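Local structure of fibronectin type III domain-containing protein (Simiduia agarivorans, 6P2K) at residues G291-T296 / W310-D315; K280-A285 / A336-V341; N520-F525 / V536-R541. The protein probably hydrolyses xyloglucan-type beta-glucans, as expected of a glycoside hydrolase family 74 enzyme whose catalytic part, built of seven-bladed beta-propellers, forms this chain and binds zinc. All coordinates share one frame; numbering follows the deposited sequence.

Contact 1: G291-T296 / W310-D315; sequences GLYEGT and WEKIWD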
ATOM      1  N   GLY B 291      -7.982   1.079 -42.916  1.00 25.85           N
ATOM      2  CA  GLY B 291      -7.620   2.456 -43.183  1.00 24.53           C
ATOM      3  C   GLY B 291      -8.144   2.932 -44.525  1.00 21.38           C
ATOM      4  O   GLY B 291      -9.273   2.609 -44.903  1.00 25.06           O
ATOM      5  N   LEU B 292      -7.327   3.678 -45.265  1.00 22.19           N
ATOM      6  CA  LEU B 292      -7.774   4.296 -46.506  1.00 24.33           C
ATOM      7  C   LEU B 292      -6.611   4.369 -47.487  1.00 24.29           C
ATOM      8  O   LEU B 292      -5.493   4.728 -47.109  1.00 25.08           O
ATOM      9  CB  LEU B 292      -8.348   5.692 -46.236  1.00 21.54           C
ATOM     10  CG  LEU B 292      -8.867   6.534 -47.400  1.00 26.42           C
ATOM     11  CD1 LEU B 292      -9.983   5.812 -48.138  1.00 23.09           C
ATOM     12  CD2 LEU B 292      -9.352   7.879 -46.877  1.00 25.25           C
ATOM     13  N   TYR B 293      -6.884   4.026 -48.743  1.00 24.21           N
ATOM     14  CA  TYR B 293      -5.873   3.995 -49.792  1.00 29.75           C
ATOM     15  C   TYR B 293      -5.973   5.223 -50.687  1.00 30.57           C
ATOM     16  O   TYR B 293      -7.072   5.688 -51.006  1.00 29.35           O
ATOM     17  CB  TYR B 293      -6.020   2.749 -50.670  1.00 29.99           C
ATOM     18  CG  TYR B 293      -5.504   1.456 -50.082  1.00 31.05           C
ATOM     19  CD1 TYR B 293      -4.142   1.182 -50.035  1.00 34.60           C
ATOM     20  CD2 TYR B 293      -6.385   0.490 -49.616  1.00 29.95           C
ATOM     21  CE1 TYR B 293      -3.674  -0.013 -49.516  1.00 35.14           C
ATOM     22  CE2 TYR B 293      -5.929  -0.701 -49.098  1.00 33.25           C
ATOM     23  CZ  TYR B 293      -4.575  -0.948 -49.050  1.00 34.76           C
ATOM     24  OH  TYR B 293      -4.124  -2.140 -48.533  1.00 34.43           O
ATOM     25  N   GLU B 294      -4.819   5.731 -51.107  1.00 31.98           N
ATOM     26  CA  GLU B 294      -4.726   6.648 -52.234  1.00 32.05           C
ATOM     27  C   GLU B 294      -3.812   6.026 -53.280  1.00 33.31           C
ATOM     28  O   GLU B 294      -2.685   5.628 -52.969  1.00 33.67           O
ATOM     29  CB  GLU B 294      -4.204   8.025 -51.819  1.00 31.03           C
ATOM     30  CG  GLU B 294      -4.085   8.995 -52.996  1.00 33.74           C
ATOM     31  CD  GLU B 294      -3.823  10.425 -52.565  1.00 35.72           C
ATOM     32  OE1 GLU B 294      -2.867  10.655 -51.794  1.00 35.77           O
ATOM     33  OE2 GLU B 294      -4.579  11.321 -52.999  1.00 37.96           O
ATOM     34  N   GLY B 295      -4.302   5.930 -54.509  1.00 32.92           N
ATOM     35  CA  GLY B 295      -3.549   5.356 -55.606  1.00 36.42           C
ATOM     36  C   GLY B 295      -3.125   6.424 -56.595  1.00 38.57           C
ATOM     37  O   GLY B 295      -3.850   7.392 -56.830  1.00 41.02           O
ATOM     38  N   THR B 296      -1.941   6.242 -57.172  1.00 37.32           N
ATOM     39  CA  THR B 296      -1.406   7.145 -58.180  1.00 39.37           C
ATOM     40  C   THR B 296      -1.287   6.389 -59.494  1.00 40.96           C
ATOM     41  O   THR B 296      -0.672   5.321 -59.544  1.00 41.33           O
ATOM     42  CB  THR B 296      -0.043   7.704 -57.759  1.00 40.45           C
ATOM     43  OG1 THR B 296      -0.148   8.276 -56.450  1.00 39.82           O
ATOM     44  CG2 THR B 296       0.424   8.772 -58.736  1.00 42.62           C
ATOM     45  N   TRP B 310      -0.447   1.920 -54.969  1.00 41.76           N
ATOM     46  CA  TRP B 310      -1.394   2.240 -53.913  1.00 39.63           C
ATOM     47  C   TRP B 310      -0.639   2.517 -52.622  1.00 34.72           C
ATOM     48  O   TRP B 310       0.338   1.832 -52.304  1.00 33.78           O
ATOM     49  CB  TRP B 310      -2.391   1.100 -53.693  1.00 38.24           C
ATOM     50  CG  TRP B 310      -3.345   0.891 -54.827  1.00 40.37           C
ATOM     51  CD1 TRP B 310      -3.240  -0.035 -55.822  1.00 43.27           C
ATOM     52  CD2 TRP B 310      -4.558   1.612 -55.074  1.00 38.57           C
ATOM     53  NE1 TRP B 310      -4.309   0.070 -56.679  1.00 42.14           N
ATOM     54  CE2 TRP B 310      -5.133   1.073 -56.241  1.00 41.18           C
ATOM     55  CE3 TRP B 310      -5.213   2.660 -54.422  1.00 35.48           C
ATOM     56  CZ2 TRP B 310      -6.332   1.549 -56.771  1.00 40.84           C
ATOM     57  CZ3 TRP B 310      -6.400   3.133 -54.952  1.00 32.99           C
ATOM     58  CH2 TRP B 310      -6.948   2.578 -56.113  1.00 35.94           C
ATOM     59  N   GLU B 311      -1.095   3.519 -51.881  1.00 35.04           N
ATOM     60  CA  GLU B 311      -0.470   3.913 -50.629  1.00 34.40           C
ATOM     61  C   GLU B 311      -1.548   4.105 -49.575  1.00 30.64           C
ATOM     62  O   GLU B 311      -2.601   4.686 -49.855  1.00 30.64           O
ATOM     63  CB  GLU B 311       0.339   5.202 -50.801  1.00 39.59           C
ATOM     64  CG  GLU B 311       0.779   5.855 -49.506  1.00 47.72           C
ATOM     65  CD  GLU B 311       1.445   7.196 -49.739  1.00 58.92           C
ATOM     66  OE1 GLU B 311       2.059   7.734 -48.793  1.00 62.52           O
ATOM     67  OE2 GLU B 311       1.354   7.714 -50.873  1.00 64.06           O
ATOM     68  N   LYS B 312      -1.292   3.605 -48.370  1.00 27.44           N
ATOM     69  CA  LYS B 312      -2.207   3.817 -47.255  1.00 30.13           C
ATOM     70  C   LYS B 312      -1.957   5.206 -46.687  1.00 29.14           C
ATOM     71  O   LYS B 312      -0.890   5.472 -46.126  1.00 32.54           O
ATOM     72  CB  LYS B 312      -2.022   2.740 -46.190  1.00 32.29           C
ATOM     73  CG  LYS B 312      -2.830   1.481 -46.445  1.00 34.98           C
ATOM     74  CD  LYS B 312      -3.077   0.704 -45.166  1.00 33.64           C
ATOM     75  CE  LYS B 312      -3.524  -0.715 -45.475  1.00 34.75           C
ATOM     76  NZ  LYS B 312      -3.818  -1.490 -44.235  1.00 34.38           N
ATOM     77  N   ILE B 313      -2.933   6.104 -46.847  1.00 26.57           N
ATOM     78  CA  ILE B 313      -2.824   7.438 -46.264  1.00 27.83           C
ATOM     79  C   ILE B 313      -3.440   7.506 -44.877  1.00 28.93           C
ATOM     80  O   ILE B 313      -3.325   8.542 -44.204  1.00 26.32           O
ATOM     81  CB  ILE B 313      -3.465   8.488 -47.192  1.00 31.00           C
ATOM     82  CG1 ILE B 313      -4.951   8.186 -47.398  1.00 27.83           C
ATOM     83  CG2 ILE B 313      -2.742   8.515 -48.530  1.00 24.77           C
ATOM     84  CD1 ILE B 313      -5.726   9.351 -47.976  1.00 28.08           C
ATOM     85  N   TRP B 314      -4.080   6.427 -44.428  1.00 29.69           N
ATOM     86  CA  TRP B 314      -4.667   6.307 -43.102  1.00 24.96           C
ATOM     87  C   TRP B 314      -4.567   4.839 -42.719  1.00 25.82           C
ATOM     88  O   TRP B 314      -4.821   3.968 -43.553  1.00 26.93           O
ATOM     89  CB  TRP B 314      -6.123   6.781 -43.101  1.00 19.73           C
ATOM     90  CG  TRP B 314      -6.664   7.196 -41.763  1.00 23.64           C
ATOM     91  CD1 TRP B 314      -5.957   7.435 -40.616  1.00 22.39           C
ATOM     92  CD2 TRP B 314      -8.041   7.424 -41.442  1.00 19.96           C
ATOM     93  NE1 TRP B 314      -6.816   7.794 -39.600  1.00 22.90           N
ATOM     94  CE2 TRP B 314      -8.099   7.796 -40.085  1.00 18.26           C
ATOM     95  CE3 TRP B 314      -9.232   7.344 -42.172  1.00 22.36           C
ATOM     96  CZ2 TRP B 314      -9.300   8.092 -39.447  1.00 22.03           C
ATOM     97  CZ3 TRP B 314     -10.423   7.638 -41.535  1.00 20.03           C
ATOM     98  CH2 TRP B 314     -10.448   8.009 -40.187  1.00 18.11           C
ATOM     99  N   ASP B 315      -4.183   4.560 -41.475  1.00 26.31           N
ATOM    100  CA  ASP B 315      -3.812   3.195 -41.118  1.00 28.06           C
ATOM    101  C   ASP B 315      -4.130   2.941 -39.647  1.00 28.36           C
ATOM    102  O   ASP B 315      -4.754   3.768 -38.975  1.00 27.45           O
ATOM    103  CB  ASP B 315      -2.329   2.953 -41.424  1.00 30.57           C
ATOM    104  CG  ASP B 315      -2.037   1.516 -41.798  1.00 37.26           C
ATOM    105  OD1 ASP B 315      -2.886   0.640 -41.514  1.00 38.52           O
ATOM    106  OD2 ASP B 315      -0.956   1.263 -42.371  1.00 38.72           O
TER
HETATM  107  O   HOH W   1      -0.456   9.590 -52.694  1.00 53.72           O
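The backbones of L292 and W314 meet where the register of the hairpin of strands 292-300 and 304-314 shifts by one residue. L292 N donates to W314 O at 3.0 Å, reaching that oxygen from above its carbonyl plane, while L292 O takes I313 N at 2.9 Å, almost in line with the C=O, and W314 N only weakly. I313 and W314 thus both face L292, a classic beta bulge. Beyond it the pairing is regular: E294 N to E311 O, 2.8 Å and nearly straight at 168°, is answered by E311 N to E294 O. These are the third and fourth strands of a four-stranded propeller blade, 304-314 at its edge, and strand 278-285 flanks 292-300 on its other side. Among side chains, the extended K312 runs obliquely across the Y293 side chain, its CG 3.5 Å from CE1 and its CE 3.4 Å from OH; its NZ goes on to F290 O and E260. W310 lays its ring on G295, whose CA sits 3.3 Å above the plane near the rim. On the other face of the sheet, the I313 side chain crosses that of E294, CG2 to CB 3.6 Å, with CG2 beside the backbone N because CG1 takes the position between N and carbonyl carbon (chi1 61°). The E294 carboxylate continues to Y369 and R347.

Contact 2: K280-A285 / A336-V341; sequences KVLLGA and AHYTPV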
ATOM      1  N   LYS B 280      -4.846  10.774 -58.926  1.00 42.84           N
ATOM      2  CA  LYS B 280      -4.922  10.292 -57.556  1.00 38.97           C
ATOM      3  C   LYS B 280      -6.318   9.727 -57.334  1.00 39.36           C
ATOM      4  O   LYS B 280      -7.315  10.406 -57.599  1.00 37.70           O
ATOM      5  CB  LYS B 280      -4.628  11.414 -56.559  1.00 39.76           C
ATOM      6  CG  LYS B 280      -3.251  12.045 -56.714  1.00 43.38           C
ATOM      7  CD  LYS B 280      -2.179  11.229 -56.009  1.00 43.70           C
ATOM      8  CE  LYS B 280      -0.794  11.814 -56.258  1.00 45.40           C
ATOM      9  NZ  LYS B 280       0.259  11.121 -55.461  1.00 45.41           N
ATOM     10  N   VAL B 281      -6.386   8.481 -56.869  1.00 38.54           N
ATOM     11  CA  VAL B 281      -7.650   7.778 -56.674  1.00 34.15           C
ATOM     12  C   VAL B 281      -7.781   7.408 -55.203  1.00 35.74           C
ATOM     13  O   VAL B 281      -6.853   6.843 -54.615  1.00 31.07           O
ATOM     14  CB  VAL B 281      -7.750   6.527 -57.563  1.00 35.70           C
ATOM     15  CG1 VAL B 281      -9.137   5.916 -57.458  1.00 35.46           C
ATOM     16  CG2 VAL B 281      -7.420   6.876 -59.008  1.00 38.32           C
ATOM     17  N   LEU B 282      -8.935   7.720 -54.621  1.00 30.76           N
ATOM     18  CA  LEU B 282      -9.223   7.468 -53.216  1.00 31.39           C
ATOM     19  C   LEU B 282     -10.102   6.230 -53.097  1.00 34.97           C
ATOM     20  O   LEU B 282     -11.095   6.103 -53.820  1.00 36.86           O
ATOM     21  CB  LEU B 282      -9.918   8.680 -52.599  1.00 29.97           C
ATOM     22  CG  LEU B 282     -10.015   8.808 -51.083  1.00 32.71           C
ATOM     23  CD1 LEU B 282      -8.629   8.796 -50.468  1.00 25.37           C
ATOM     24  CD2 LEU B 282     -10.743  10.098 -50.744  1.00 25.58           C
ATOM     25  N   LEU B 283      -9.747   5.322 -52.186  1.00 32.37           N
ATOM     26  CA  LEU B 283     -10.426   4.029 -52.134  1.00 32.88           C
ATOM     27  C   LEU B 283     -10.533   3.539 -50.695  1.00 32.74           C
ATOM     28  O   LEU B 283      -9.519   3.228 -50.061  1.00 30.07           O
ATOM     29  CB  LEU B 283      -9.702   3.003 -53.000  1.00 31.20           C
ATOM     30  CG  LEU B 283     -10.388   1.643 -53.113  1.00 32.64           C
ATOM     31  CD1 LEU B 283     -11.724   1.764 -53.844  1.00 33.49           C
ATOM     32  CD2 LEU B 283      -9.479   0.637 -53.810  1.00 32.94           C
ATOM     33  N   GLY B 284     -11.767   3.453 -50.197  1.00 31.66           N
ATOM     34  CA  GLY B 284     -12.060   2.784 -48.944  1.00 31.30           C
ATOM     35  C   GLY B 284     -12.881   1.531 -49.181  1.00 30.45           C
ATOM     36  O   GLY B 284     -12.819   0.950 -50.268  1.00 31.09           O
ATOM     37  N   ALA B 285     -13.666   1.108 -48.192  1.00 30.35           N
ATOM     38  CA  ALA B 285     -14.444  -0.116 -48.333  1.00 33.25           C
ATOM     39  C   ALA B 285     -15.609  -0.102 -47.359  1.00 32.21           C
ATOM     40  O   ALA B 285     -15.636   0.675 -46.399  1.00 26.34           O
ATOM     41  CB  ALA B 285     -13.585  -1.361 -48.094  1.00 26.65           C
ATOM     42  N   ALA B 336     -15.214   8.214 -48.324  1.00 25.74           N
ATOM     43  CA  ALA B 336     -14.007   9.027 -48.382  1.00 28.08           C
ATOM     44  C   ALA B 336     -14.097   9.947 -49.587  1.00 29.29           C
ATOM     45  O   ALA B 336     -14.293   9.475 -50.711  1.00 33.94           O
ATOM     46  CB  ALA B 336     -12.755   8.149 -48.466  1.00 21.61           C
ATOM     47  N   HIS B 337     -13.946  11.247 -49.355  1.00 28.21           N
ATOM     48  CA  HIS B 337     -14.070  12.240 -50.410  1.00 30.14           C
ATOM     49  C   HIS B 337     -12.934  13.246 -50.333  1.00 31.59           C
ATOM     50  O   HIS B 337     -12.538  13.671 -49.243  1.00 33.22           O
ATOM     51  CB  HIS B 337     -15.405  12.982 -50.322  1.00 26.31           C
ATOM     52  CG  HIS B 337     -16.596  12.090 -50.469  1.00 31.55           C
ATOM     53  ND1 HIS B 337     -16.949  11.513 -51.670  1.00 33.10           N
ATOM     54  CD2 HIS B 337     -17.518  11.679 -49.568  1.00 30.70           C
ATOM     55  CE1 HIS B 337     -18.037  10.783 -51.502  1.00 34.42           C
ATOM     56  NE2 HIS B 337     -18.402  10.864 -50.234  1.00 33.56           N
ATOM     57  N   TYR B 338     -12.414  13.617 -51.499  1.00 28.68           N
ATOM     58  CA  TYR B 338     -11.532  14.767 -51.595  1.00 27.72           C
ATOM     59  C   TYR B 338     -12.335  16.051 -51.419  1.00 27.64           C
ATOM     60  O   TYR B 338     -13.539  16.097 -51.688  1.00 27.65           O
ATOM     61  CB  TYR B 338     -10.827  14.789 -52.950  1.00 30.29           C
ATOM     62  CG  TYR B 338      -9.818  13.685 -53.181  1.00 32.93           C
ATOM     63  CD1 TYR B 338      -8.605  13.667 -52.506  1.00 33.59           C
ATOM     64  CD2 TYR B 338     -10.075  12.669 -54.092  1.00 35.02           C
ATOM     65  CE1 TYR B 338      -7.677  12.665 -52.731  1.00 34.58           C
ATOM     66  CE2 TYR B 338      -9.151  11.666 -54.329  1.00 35.33           C
ATOM     67  CZ  TYR B 338      -7.955  11.670 -53.643  1.00 35.57           C
ATOM     68  OH  TYR B 338      -7.032  10.675 -53.869  1.00 34.38           O
ATOM     69  N   THR B 339     -11.660  17.105 -50.967  1.00 27.82           N
ATOM     70  CA  THR B 339     -12.313  18.399 -50.887  1.00 28.36           C
ATOM     71  C   THR B 339     -12.449  19.003 -52.286  1.00 31.35           C
ATOM     72  O   THR B 339     -11.642  18.719 -53.177  1.00 34.64           O
ATOM     73  CB  THR B 339     -11.533  19.357 -49.985  1.00 29.86           C
ATOM     74  OG1 THR B 339     -10.194  19.511 -50.478  1.00 29.30           O
ATOM     75  CG2 THR B 339     -11.497  18.848 -48.550  1.00 27.54           C
ATOM     76  N   PRO B 340     -13.474  19.824 -52.509  1.00 29.81           N
ATOM     77  CA  PRO B 340     -13.596  20.512 -53.798  1.00 32.96           C
ATOM     78  C   PRO B 340     -12.422  21.451 -54.034  1.00 37.01           C
ATOM     79  O   PRO B 340     -11.678  21.811 -53.119  1.00 38.31           O
ATOM     80  CB  PRO B 340     -14.910  21.294 -53.667  1.00 30.70           C
ATOM     81  CG  PRO B 340     -15.661  20.617 -52.563  1.00 27.75           C
ATOM     82  CD  PRO B 340     -14.626  20.076 -51.627  1.00 27.07           C
ATOM     83  N   VAL B 341     -12.262  21.848 -55.298  1.00 36.08           N
ATOM     84  CA  VAL B 341     -11.253  22.837 -55.660  1.00 39.05           C
ATOM     85  C   VAL B 341     -11.800  24.256 -55.637  1.00 41.47           C
ATOM     86  O   VAL B 341     -11.013  25.216 -55.659  1.00 42.23           O
ATOM     87  CB  VAL B 341     -10.667  22.529 -57.053  1.00 41.49           C
ATOM     88  CG1 VAL B 341     -10.030  21.155 -57.063  1.00 39.10           C
ATOM     89  CG2 VAL B 341     -11.755  22.605 -58.104  1.00 42.71           C
TER
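L282 reaches from strand 278-285 to A336 and Y338 of strand 336-338, and no hydrogen bond joins the two segments. Its CB lies 3.5 Å from Y338 CE2 and slightly farther from CZ, at the hydroxyl end of the ring. With CG anti to the backbone N (chi1 -165°), the branch point is carried to the methyl of A336, CG to CB 3.8 Å. The methyl CD2 then goes in between: it touches A336 CB at 3.6 Å and the carbonyl carbon of A336 at the same distance, and it stands over the centre of the Y338 ring, 4.2 Å from the centroid and 7° off the normal, a CH-pi contact. CD1, the other branch, packs within its own sheet against Y293 O. The phenol extends past L282, bringing OH 3.7 Å from K280 CB and alongside the backbone of V281; there a hydrogen bond to E294 OE2 fixes the hydroxyl beside the strand. V349 touches both L282 and Y338, and L292 adds to the apolar cover of A336. Strand 336-338 begins the next four-stranded sheet, so this is face-to-face packing of successive blades, as in a beta-propeller.

Contact 3: N520-F525 / V536-R541; sequences NPAKVF and VEDIGR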
ATOM      1  N   ASN B 520     -34.596  -1.639  -0.226  1.00 25.80           N
ATOM      2  CA  ASN B 520     -33.340  -2.205   0.269  1.00 23.75           C
ATOM      3  C   ASN B 520     -32.342  -2.172  -0.872  1.00 23.68           C
ATOM      4  O   ASN B 520     -32.194  -3.146  -1.623  1.00 22.30           O
ATOM      5  CB  ASN B 520     -33.530  -3.627   0.794  1.00 25.58           C
ATOM      6  CG  ASN B 520     -32.238  -4.245   1.304  1.00 26.87           C
ATOM      7  OD1 ASN B 520     -31.203  -3.585   1.375  1.00 28.25           O
ATOM      8  ND2 ASN B 520     -32.297  -5.523   1.664  1.00 23.47           N
ATOM      9  N   PRO B 521     -31.626  -1.056  -1.037  1.00 24.36           N
ATOM     10  CA  PRO B 521     -30.738  -0.908  -2.199  1.00 24.31           C
ATOM     11  C   PRO B 521     -29.548  -1.855  -2.210  1.00 23.48           C
ATOM     12  O   PRO B 521     -28.737  -1.784  -3.140  1.00 22.79           O
ATOM     13  CB  PRO B 521     -30.282   0.555  -2.107  1.00 23.65           C
ATOM     14  CG  PRO B 521     -30.438   0.910  -0.663  1.00 26.39           C
ATOM     15  CD  PRO B 521     -31.629   0.137  -0.174  1.00 26.19           C
ATOM     16  N   ALA B 522     -29.406  -2.733  -1.218  1.00 20.06           N
ATOM     17  CA  ALA B 522     -28.417  -3.798  -1.308  1.00 17.95           C
ATOM     18  C   ALA B 522     -28.933  -4.996  -2.093  1.00 17.11           C
ATOM     19  O   ALA B 522     -28.134  -5.840  -2.514  1.00 19.74           O
ATOM     20  CB  ALA B 522     -27.988  -4.241   0.093  1.00 19.04           C
ATOM     21  N   LYS B 523     -30.244  -5.079  -2.305  1.00 17.73           N
ATOM     22  CA  LYS B 523     -30.879  -6.213  -2.965  1.00 20.86           C
ATOM     23  C   LYS B 523     -31.105  -5.890  -4.437  1.00 21.21           C
ATOM     24  O   LYS B 523     -31.652  -4.831  -4.765  1.00 19.29           O
ATOM     25  CB  LYS B 523     -32.206  -6.547  -2.280  1.00 21.82           C
ATOM     26  CG  LYS B 523     -33.045  -7.605  -2.977  1.00 20.01           C
ATOM     27  CD  LYS B 523     -34.173  -8.090  -2.066  1.00 21.80           C
ATOM     28  CE  LYS B 523     -33.618  -8.779  -0.826  1.00 21.80           C
ATOM     29  NZ  LYS B 523     -34.694  -9.201   0.123  1.00 20.18           N
ATOM     30  N   VAL B 524     -30.685  -6.799  -5.318  1.00 20.67           N
ATOM     31  CA  VAL B 524     -30.727  -6.579  -6.762  1.00 19.26           C
ATOM     32  C   VAL B 524     -31.467  -7.735  -7.422  1.00 20.54           C
ATOM     33  O   VAL B 524     -31.176  -8.903  -7.140  1.00 21.35           O
ATOM     34  CB  VAL B 524     -29.312  -6.438  -7.362  1.00 15.86           C
ATOM     35  CG1 VAL B 524     -29.397  -6.042  -8.831  1.00 16.80           C
ATOM     36  CG2 VAL B 524     -28.486  -5.420  -6.574  1.00 15.51           C
ATOM     37  N   PHE B 525     -32.411  -7.410  -8.308  1.00 18.90           N
ATOM     38  CA  PHE B 525     -33.159  -8.389  -9.085  1.00 18.80           C
ATOM     39  C   PHE B 525     -32.675  -8.392 -10.531  1.00 22.43           C
ATOM     40  O   PHE B 525     -32.231  -7.365 -11.054  1.00 22.00           O
ATOM     41  CB  PHE B 525     -34.663  -8.093  -9.074  1.00 18.92           C
ATOM     42  CG  PHE B 525     -35.300  -8.184  -7.718  1.00 21.25           C
ATOM     43  CD1 PHE B 525     -35.787  -9.391  -7.245  1.00 18.23           C
ATOM     44  CD2 PHE B 525     -35.437  -7.053  -6.927  1.00 21.35           C
ATOM     45  CE1 PHE B 525     -36.384  -9.474  -5.998  1.00 22.55           C
ATOM     46  CE2 PHE B 525     -36.036  -7.128  -5.679  1.00 18.97           C
ATOM     47  CZ  PHE B 525     -36.507  -8.339  -5.213  1.00 19.67           C
ATOM     48  N   VAL B 536     -29.802 -11.092  -6.047  1.00 23.04           N
ATOM     49  CA  VAL B 536     -28.649 -10.916  -5.175  1.00 22.70           C
ATOM     50  C   VAL B 536     -29.183 -10.323  -3.878  1.00 23.32           C
ATOM     51  O   VAL B 536     -29.588  -9.156  -3.837  1.00 24.44           O
ATOM     52  CB  VAL B 536     -27.577 -10.025  -5.811  1.00 22.71           C
ATOM     53  CG1 VAL B 536     -26.478  -9.721  -4.802  1.00 24.10           C
ATOM     54  CG2 VAL B 536     -26.996 -10.703  -7.049  1.00 22.71           C
ATOM     55  N   GLU B 537     -29.212 -11.138  -2.822  1.00 23.93           N
ATOM     56  CA  GLU B 537     -29.836 -10.710  -1.574  1.00 27.69           C
ATOM     57  C   GLU B 537     -29.124  -9.498  -0.983  1.00 25.36           C
ATOM     58  O   GLU B 537     -29.771  -8.556  -0.510  1.00 23.19           O
ATOM     59  CB  GLU B 537     -29.847 -11.869  -0.578  1.00 35.25           C
ATOM     60  CG  GLU B 537     -30.313 -11.492   0.816  1.00 46.17           C
ATOM     61  CD  GLU B 537     -31.824 -11.507   0.940  1.00 54.59           C
ATOM     62  OE1 GLU B 537     -32.368 -10.721   1.750  1.00 56.81           O
ATOM     63  OE2 GLU B 537     -32.466 -12.307   0.226  1.00 58.50           O
ATOM     64  N   ASP B 538     -27.792  -9.504  -1.007  1.00 22.89           N
ATOM     65  CA  ASP B 538     -27.001  -8.393  -0.483  1.00 22.70           C
ATOM     66  C   ASP B 538     -25.752  -8.287  -1.343  1.00 20.32           C
ATOM     67  O   ASP B 538     -24.895  -9.175  -1.298  1.00 18.07           O
ATOM     68  CB  ASP B 538     -26.646  -8.612   0.986  1.00 26.39           C
ATOM     69  CG  ASP B 538     -25.989  -7.396   1.620  1.00 31.82           C
ATOM     70  OD1 ASP B 538     -24.979  -6.899   1.077  1.00 34.19           O
ATOM     71  OD2 ASP B 538     -26.485  -6.935   2.670  1.00 38.21           O
ATOM     72  N   ILE B 539     -25.646  -7.209  -2.124  1.00 18.07           N
ATOM     73  CA  ILE B 539     -24.530  -7.095  -3.051  1.00 19.27           C
ATOM     74  C   ILE B 539     -23.215  -6.836  -2.325  1.00 23.42           C
ATOM     75  O   ILE B 539     -22.146  -7.178  -2.844  1.00 22.69           O
ATOM     76  CB  ILE B 539     -24.816  -6.005  -4.100  1.00 21.80           C
ATOM     77  CG1 ILE B 539     -23.735  -6.023  -5.184  1.00 22.33           C
ATOM     78  CG2 ILE B 539     -24.919  -4.634  -3.438  1.00 19.62           C
ATOM     79  CD1 ILE B 539     -24.002  -5.091  -6.323  1.00 24.07           C
ATOM     80  N   GLY B 540     -23.260  -6.257  -1.123  1.00 24.91           N
ATOM     81  CA  GLY B 540     -22.042  -6.138  -0.337  1.00 24.87           C
ATOM     82  C   GLY B 540     -21.461  -7.492   0.029  1.00 23.42           C
ATOM     83  O   GLY B 540     -20.251  -7.708  -0.067  1.00 22.92           O
ATOM     84  N   ARG B 541     -22.320  -8.423   0.449  1.00 23.21           N
ATOM     85  CA  ARG B 541     -21.860  -9.773   0.761  1.00 28.61           C
ATOM     86  C   ARG B 541     -21.296 -10.462  -0.476  1.00 23.65           C
ATOM     87  O   ARG B 541     -20.272 -11.150  -0.402  1.00 22.80           O
ATOM     88  CB  ARG B 541     -23.011 -10.584   1.354  1.00 32.18           C
ATOM     89  CG  ARG B 541     -22.630 -11.968   1.833  1.00 37.07           C
ATOM     90  CD  ARG B 541     -23.727 -12.544   2.713  1.00 40.48           C
ATOM     91  NE  ARG B 541     -23.323 -13.794   3.351  1.00 45.72           N
ATOM     92  CZ  ARG B 541     -23.915 -14.965   3.138  1.00 50.04           C
ATOM     93  NH1 ARG B 541     -24.943 -15.050   2.304  1.00 47.08           N
ATOM     94  NH2 ARG B 541     -23.480 -16.051   3.762  1.00 54.86           N
TER
HETATM   95  O   HOH W   2     -29.836  -6.960   1.952  1.00 25.87           O
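V536 N donates to V524 O at 2.8 Å, the shortest bond between the segments, and V524 N answers to V536 O; on one face of this pair V524 CB and V536 CB are 4.3 Å apart. Farther along, A522 O takes I539 N, the first amide of helix 539-547, at 2.9 Å, so the turn 520-523 ties down the helix start. The amides of the second and third helix residues go instead to D538 OD1, the N-cap: R541 N at 3.1 Å, arriving from above the carboxylate plane, and G540 N in a weak, bent bond. The turn 520-523 is type I and is braced as an Asx turn by N520 OD1, which accepts from A522 N out of its amide plane. A water joins N520 ND2 to E537 O and, weakly, to D538 OD2. K523 and E537 cross at their ends in a salt bridge: both chains bend, at chi3 (-64°) and at chi2 (84°), to bring K523 NZ 3.2 Å from E537 OE1. The bond is weak, and NZ has a second carboxylate in E580. It is the open end of an antiparallel hairpin, strands 524-528 and 532-536 of a propeller blade, where the chain leaves the sheet for a capped helix.

How the contacts relate
Contacts 1 and 2 are neighbours that touch, their centres 10 Å apart, and contact 1 is nested along the chain inside the loop closed by contact 2. Strands 278-285 and 292-300 lie side by side in one sheet, so the hairpin of contact 1 continues into the strand that contact 2 packs on the following sheet. Contact 3 comes later in the sequence, its centre about 54 Å from that of contact 1 and 55 Å from that of contact 2. Contacts 1 and 3 each join neighbouring strands of one sheet, whereas contact 2 packs one sheet on the next. Contacts 1 and 2 lie in the first set of blades and contact 3 in the second, consistent with the two tandem seven-bladed propellers of family 74.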